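Local structure of mandalate racemase/muconate lactonizing enzyme (Unidentified, 4E4U) at residues Y130-N135 / Y140-P145; T161-D166 / R192-A197. The protein is a putative member of the mandelate racemase/muconate lactonizing enzyme family, which probably abstracts a proton alpha to a substrate carboxylate, although its own substrate is not established. One frame throughout, in Å; residues are numbered along the deposited sequence. Where two conformers were deposited one is given.

Interaction 1. Residues Y130-N135 / Y140-P145; sequences YLYPKN and YDYDDP
Tyr132 and Tyr140 both hold CG anti to the carbonyl carbon (chi1 -68° and -70°), and this brings their rings together edge to face. The edge of Tyr132 points at the face of Tyr140, with its CD1 over the centre of that ring. The centroids lie 5.5 Å apart and the planes meet at 58°. Beside the pair, Tyr132 CB touches Tyr140 CE1 at 3.6 Å. The aliphatic chain of Lys134 runs extended beyond CG and crosses the Tyr140 ring, CE lying 3.6 Å from CE1.

The backbones meet at a single bridge, Lys134 with Tyr140. Asp141 N donates to Pro133 O at 2.8 Å, a fairly straight bond. Tyr140 CA adds a CA-H...O contact to the same oxygen. The Tyr142 ring comes back against 130-135: its edge, at CE1, meets Leu131 O near the ring plane.

Asp141 OD1 accepts from Asp143 N (2.8 Å), an Asx turn. Asp144 N, from above the carboxylate plane, extends it to an Asx motif. Asp144 in turn caps helix 145-158. Aromatic packing and few backbone bonds thus shape this loop, which places Tyr132 in the pocket that holds a dimercaptobutanediol, probably from the crystallisation liquor.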
loop_
_atom_site.group_PDB
_atom_site.type_symbol
_atom_site.label_atom_id
_atom_site.label_comp_id
_atom_site.label_asym_id
_atom_site.label_seq_id
_atom_site.Cartn_x
_atom_site.Cartn_y
_atom_site.Cartn_z
ATOM N N TYR A 130 -30.723 11.323 22.968
ATOM C CA TYR A 130 -30.461 10.261 23.924
ATOM C C TYR A 130 -31.765 9.896 24.615
ATOM O O TYR A 130 -32.650 10.742 24.799
ATOM C CB TYR A 130 -29.489 10.737 25.001
ATOM C CG TYR A 130 -28.073 10.230 24.877
ATOM C CD1 TYR A 130 -27.782 8.876 24.959
ATOM C CD2 TYR A 130 -27.021 11.115 24.700
ATOM C CE1 TYR A 130 -26.484 8.414 24.857
ATOM C CE2 TYR A 130 -25.719 10.667 24.598
ATOM C CZ TYR A 130 -25.456 9.312 24.674
ATOM O OH TYR A 130 -24.159 8.862 24.568
ATOM N N LEU A 131 -31.871 8.637 25.017
ATOM C CA LEU A 131 -32.969 8.203 25.861
ATOM C C LEU A 131 -32.679 8.617 27.301
ATOM O O LEU A 131 -31.578 8.379 27.820
ATOM C CB LEU A 131 -33.137 6.687 25.768
ATOM C CG LEU A 131 -33.427 6.157 24.363
ATOM C CD1 LEU A 131 -33.516 4.630 24.355
ATOM C CD2 LEU A 131 -34.706 6.775 23.815
ATOM N N TYR A 132 -33.662 9.241 27.945
ATOM C CA TYR A 132 -33.537 9.636 29.349
ATOM C C TYR A 132 -34.613 8.971 30.207
ATOM O O TYR A 132 -35.501 9.646 30.739
ATOM C CB TYR A 132 -33.628 11.159 29.489
ATOM C CG TYR A 132 -32.457 11.903 28.885
ATOM C CD1 TYR A 132 -31.295 12.121 29.613
ATOM C CD2 TYR A 132 -32.517 12.395 27.587
ATOM C CE1 TYR A 132 -30.223 12.804 29.058
ATOM C CE2 TYR A 132 -31.461 13.076 27.028
ATOM C CZ TYR A 132 -30.313 13.281 27.761
ATOM O OH TYR A 132 -29.264 13.966 27.186
ATOM N N PRO A 133 -34.530 7.639 30.362
ATOM C CA PRO A 133 -35.566 6.908 31.094
ATOM C C PRO A 133 -35.429 7.147 32.590
ATOM O O PRO A 133 -34.309 7.243 33.086
ATOM C CB PRO A 133 -35.253 5.434 30.765
ATOM C CG PRO A 133 -34.141 5.457 29.732
ATOM C CD PRO A 133 -33.438 6.745 29.938
ATOM N N LYS A 134 -36.547 7.251 33.297
ATOM C CA LYS A 134 -36.502 7.422 34.744
ATOM C C LYS A 134 -36.988 6.174 35.465
ATOM O O LYS A 134 -37.962 5.542 35.043
ATOM C CB LYS A 134 -37.338 8.628 35.183
ATOM C CG LYS A 134 -36.738 9.978 34.824
ATOM C CD LYS A 134 -37.539 11.114 35.453
ATOM C CE LYS A 134 -37.003 12.475 35.016
ATOM N NZ LYS A 134 -37.782 13.605 35.602
ATOM N N ASN A 135 -36.313 5.821 36.557
ATOM C CA ASN A 135 -36.800 4.752 37.424
ATOM C C ASN A 135 -37.927 5.245 38.339
ATOM O O ASN A 135 -38.344 6.402 38.250
ATOM C CB ASN A 135 -35.651 4.097 38.211
ATOM C CG ASN A 135 -34.968 5.050 39.191
ATOM O OD1 ASN A 135 -35.534 6.069 39.603
ATOM N ND2 ASN A 135 -33.744 4.705 39.583
ATOM N N TYR A 140 -32.615 9.144 36.543
ATOM C CA TYR A 140 -32.345 8.583 35.226
ATOM C C TYR A 140 -31.704 7.206 35.393
ATOM O O TYR A 140 -30.791 7.031 36.203
ATOM C CB TYR A 140 -31.464 9.521 34.389
ATOM C CG TYR A 140 -32.179 10.788 33.963
ATOM C CD1 TYR A 140 -33.450 10.735 33.402
ATOM C CD2 TYR A 140 -31.593 12.037 34.134
ATOM C CE1 TYR A 140 -34.112 11.882 33.021
ATOM C CE2 TYR A 140 -32.248 13.194 33.752
ATOM C CZ TYR A 140 -33.508 13.109 33.198
ATOM O OH TYR A 140 -34.173 14.253 32.816
ATOM N N ASP A 141 -32.212 6.230 34.644
ATOM C CA ASP A 141 -31.776 4.838 34.758
ATOM C C ASP A 141 -31.298 4.373 33.392
ATOM O O ASP A 141 -32.094 4.258 32.456
ATOM C CB ASP A 141 -32.932 3.949 35.247
ATOM C CG ASP A 141 -32.509 2.495 35.505
ATOM O OD1 ASP A 141 -31.687 1.942 34.747
ATOM O OD2 ASP A 141 -33.020 1.895 36.469
ATOM N N TYR A 142 -30.006 4.089 33.294
ATOM C CA TYR A 142 -29.385 3.689 32.033
ATOM C C TYR A 142 -29.067 2.195 32.002
ATOM O O TYR A 142 -28.347 1.721 31.126
ATOM C CB TYR A 142 -28.121 4.521 31.788
ATOM C CG TYR A 142 -28.412 6.004 31.760
ATOM C CD1 TYR A 142 -29.121 6.567 30.707
ATOM C CD2 TYR A 142 -28.001 6.836 32.794
ATOM C CE1 TYR A 142 -29.404 7.919 30.675
ATOM C CE2 TYR A 142 -28.278 8.192 32.772
ATOM C CZ TYR A 142 -28.979 8.728 31.711
ATOM O OH TYR A 142 -29.261 10.076 31.677
ATOM N N ASP A 143 -29.627 1.455 32.950
ATOM C CA ASP A 143 -29.313 0.039 33.108
ATOM C C ASP A 143 -30.450 -0.882 32.652
ATOM O O ASP A 143 -30.216 -2.034 32.279
ATOM C CB ASP A 143 -28.948 -0.235 34.570
ATOM C CG ASP A 143 -28.815 -1.711 34.877
ATOM O OD1 ASP A 143 -27.817 -2.325 34.445
ATOM O OD2 ASP A 143 -29.708 -2.254 35.564
ATOM N N ASP A 144 -31.673 -0.361 32.668
ATOM C CA ASP A 144 -32.865 -1.160 32.407
ATOM C C ASP A 144 -33.273 -1.076 30.937
ATOM O O ASP A 144 -33.699 -0.022 30.473
ATOM C CB ASP A 144 -34.002 -0.651 33.299
ATOM C CG ASP A 144 -35.218 -1.563 33.302
ATOM O OD1 ASP A 144 -35.529 -2.177 32.262
ATOM O OD2 ASP A 144 -35.878 -1.652 34.356
ATOM N N PRO A 145 -33.167 -2.194 30.200
ATOM C CA PRO A 145 -33.482 -2.162 28.764
ATOM C C PRO A 145 -34.960 -1.933 28.474
ATOM O O PRO A 145 -35.296 -1.380 27.432
ATOM C CB PRO A 145 -33.067 -3.555 28.280
ATOM C CG PRO A 145 -33.124 -4.414 29.487
ATOM C CD PRO A 145 -32.719 -3.529 30.635
#

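Interaction 2. Residues T161-D166 / R192-A197; sequences TAVKFD and RRVREA
Val163 is the first residue of 161-166 to meet the helix. Its CB points toward 192-197, and its CG2 lies 4.0 Å from Val194 CG1. CG2 sits between the backbone N and the carbonyl carbon, with CG1 turned to the side of the backbone N (chi1 -66°). The side chains of Val163 and Val194, both buried, run past each other in opposite directions, so they meet flank to flank.

Lys164 alternates to the other side of the strand. Its NZ forms a salt bridge with Glu233 and a hydrogen bond with Tyr128 OH. Side chains along the strand thus point in turn to the helix layer and to the barrel interior. This alternation is the layout of a TIM-type barrel, in which strands line the interior and helices cover the outside. Lys164 is on the inner side, where the active site of this family lies at the C-terminal ends of the strands. Strand 162-165, helix 181-198 and strand 203-206 form one beta-alpha-beta unit of the barrel. The helix packs on its own strands, with Val194 also resting on Leu204 of strand 203-206 and on Ala152 of helix 145-158.

Phe165 is two residues beyond Val163 and again faces the helix. Its CG lies between the backbone N and the carbonyl carbon (chi1 48°), which swings the ring toward the helix. Val194 comes over one face of this buried ring. Its CG2 lies 4.2 Å above the plane, offset toward the rim. The other branch, CG1, approaches Phe165 CE1 at 4.1 Å.

Just past the strand, Asp166 turns to His209 and Gln211, accepting hydrogen bonds at OD2.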
loop_
_atom_site.group_PDB
_atom_site.type_symbol
_atom_site.label_atom_id
_atom_site.label_comp_id
_atom_site.label_asym_id
_atom_site.label_seq_id
_atom_site.Cartn_x
_atom_site.Cartn_y
_atom_site.Cartn_z
ATOM N N THR A 161 -37.151 10.197 14.835
ATOM C CA THR A 161 -36.845 9.139 13.872
ATOM C C THR A 161 -35.518 8.441 14.176
ATOM O O THR A 161 -35.031 7.652 13.365
ATOM C CB THR A 161 -36.791 9.685 12.436
ATOM O OG1 THR A 161 -35.750 10.663 12.338
ATOM C CG2 THR A 161 -38.115 10.321 12.062
ATOM N N ALA A 162 -34.934 8.735 15.335
ATOM C CA ALA A 162 -33.710 8.076 15.788
ATOM C C ALA A 162 -33.567 8.306 17.285
ATOM O O ALA A 162 -33.983 9.350 17.796
ATOM C CB ALA A 162 -32.490 8.614 15.047
ATOM N N VAL A 163 -33.000 7.328 17.986
ATOM C CA VAL A 163 -32.778 7.447 19.426
ATOM C C VAL A 163 -31.404 6.881 19.755
ATOM O O VAL A 163 -30.933 5.960 19.078
ATOM C CB VAL A 163 -33.869 6.718 20.256
ATOM C CG1 VAL A 163 -35.230 7.389 20.064
ATOM C CG2 VAL A 163 -33.928 5.225 19.899
ATOM N N LYS A 164 -30.755 7.437 20.780
ATOM C CA LYS A 164 -29.403 7.021 21.151
ATOM C C LYS A 164 -29.344 6.525 22.596
ATOM O O LYS A 164 -30.069 7.010 23.462
ATOM C CB LYS A 164 -28.418 8.171 20.941
ATOM C CG LYS A 164 -26.957 7.757 21.072
ATOM C CD LYS A 164 -26.028 8.726 20.344
ATOM C CE LYS A 164 -25.590 9.870 21.236
ATOM N NZ LYS A 164 -24.598 10.776 20.574
ATOM N N PHE A 165 -28.469 5.557 22.853
ATOM C CA PHE A 165 -28.312 4.983 24.196
ATOM C C PHE A 165 -26.931 4.341 24.285
ATOM O O PHE A 165 -26.370 3.935 23.264
ATOM C CB PHE A 165 -29.426 3.961 24.511
ATOM C CG PHE A 165 -29.649 2.962 23.415
ATOM C CD1 PHE A 165 -30.464 3.271 22.335
ATOM C CD2 PHE A 165 -29.027 1.721 23.453
ATOM C CE1 PHE A 165 -30.646 2.356 21.303
ATOM C CE2 PHE A 165 -29.208 0.803 22.429
ATOM C CZ PHE A 165 -30.022 1.122 21.354
ATOM N N ASP A 166 -26.372 4.280 25.495
ATOM C CA ASP A 166 -25.077 3.628 25.715
ATOM C C ASP A 166 -25.143 2.626 26.866
ATOM O O ASP A 166 -24.994 2.999 28.038
ATOM C CB ASP A 166 -23.968 4.649 26.000
ATOM C CG ASP A 166 -22.606 3.984 26.169
ATOM O OD1 ASP A 166 -22.525 2.748 26.023
ATOM O OD2 ASP A 166 -21.612 4.682 26.447
ATOM N N ARG A 192 -32.163 -5.160 21.155
ATOM C CA ARG A 192 -33.308 -6.012 20.879
ATOM C C ARG A 192 -34.599 -5.374 21.383
ATOM O O ARG A 192 -35.592 -5.296 20.649
ATOM C CB ARG A 192 -33.120 -7.379 21.532
ATOM C CG ARG A 192 -34.244 -8.345 21.227
ATOM C CD ARG A 192 -34.014 -9.691 21.898
ATOM N NE ARG A 192 -35.111 -10.616 21.632
ATOM C CZ ARG A 192 -35.082 -11.552 20.689
ATOM N NH1 ARG A 192 -34.007 -11.692 19.923
ATOM N NH2 ARG A 192 -36.125 -12.353 20.511
ATOM N N ARG A 193 -34.579 -4.915 22.630
ATOM C CA ARG A 193 -35.776 -4.343 23.243
ATOM C C ARG A 193 -36.173 -3.008 22.620
ATOM O O ARG A 193 -37.355 -2.756 22.399
ATOM C CB ARG A 193 -35.592 -4.198 24.755
ATOM C CG ARG A 193 -35.426 -5.523 25.490
ATOM C CD ARG A 193 -36.705 -6.349 25.488
ATOM N NE ARG A 193 -36.460 -7.707 25.971
ATOM C CZ ARG A 193 -36.263 -8.033 27.248
ATOM N NH1 ARG A 193 -36.275 -7.100 28.194
ATOM N NH2 ARG A 193 -36.048 -9.299 27.582
ATOM N N VAL A 194 -35.192 -2.154 22.343
ATOM C CA VAL A 194 -35.481 -0.866 21.715
ATOM C C VAL A 194 -35.995 -1.075 20.286
ATOM O O VAL A 194 -36.980 -0.456 19.894
ATOM C CB VAL A 194 -34.290 0.119 21.758
ATOM C CG1 VAL A 194 -34.644 1.407 21.024
ATOM C CG2 VAL A 194 -33.917 0.433 23.205
ATOM N N ARG A 195 -35.354 -1.962 19.521
ATOM C CA ARG A 195 -35.853 -2.280 18.183
ATOM C C ARG A 195 -37.298 -2.784 18.224
ATOM O O ARG A 195 -38.115 -2.376 17.400
ATOM C CB ARG A 195 -34.956 -3.291 17.461
ATOM C CG ARG A 195 -35.528 -3.770 16.125
ATOM C CD ARG A 195 -35.679 -2.630 15.119
ATOM N NE ARG A 195 -34.383 -2.202 14.597
ATOM C CZ ARG A 195 -34.055 -0.937 14.333
ATOM N NH1 ARG A 195 -34.933 0.040 14.539
ATOM N NH2 ARG A 195 -32.846 -0.651 13.864
ATOM N N GLU A 196 -37.616 -3.660 19.179
ATOM C CA GLU A 196 -38.987 -4.162 19.319
ATOM C C GLU A 196 -39.962 -3.010 19.544
ATOM O O GLU A 196 -41.066 -2.998 19.000
ATOM C CB GLU A 196 -39.089 -5.161 20.481
ATOM C CG GLU A 196 -40.505 -5.679 20.737
ATOM C CD GLU A 196 -40.609 -6.607 21.948
ATOM O OE1 GLU A 196 -39.854 -6.421 22.931
ATOM O OE2 GLU A 196 -41.463 -7.523 21.914
ATOM N N ALA A 197 -39.539 -2.030 20.333
ATOM C CA ALA A 197 -40.400 -0.907 20.690
ATOM C C ALA A 197 -40.602 0.098 19.553
ATOM O O ALA A 197 -41.672 0.690 19.445
ATOM C CB ALA A 197 -39.858 -0.204 21.928
#

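In the fold
Interaction 1 comes first along the chain and closes before interaction 2 opens. Their centres lie 12 Å apart, on the same side of the chain's centre. Interaction 1 shapes the loop from strand 125-130 to helix 145-158. Interaction 2 lies in the next part of the barrel, between strand 162-165 and helix 181-198. Strands 125-130 and 162-165 are parallel neighbours in one sheet, and Leu131 N lies 2.9 Å from Lys164 O, a probable hydrogen bond between the contacts. Leu131 also packs on Val163, and Pro145 on Arg193. Helix 145-158 borders both contacts. The loop beside the ligand pocket is therefore joined directly to the barrel wall.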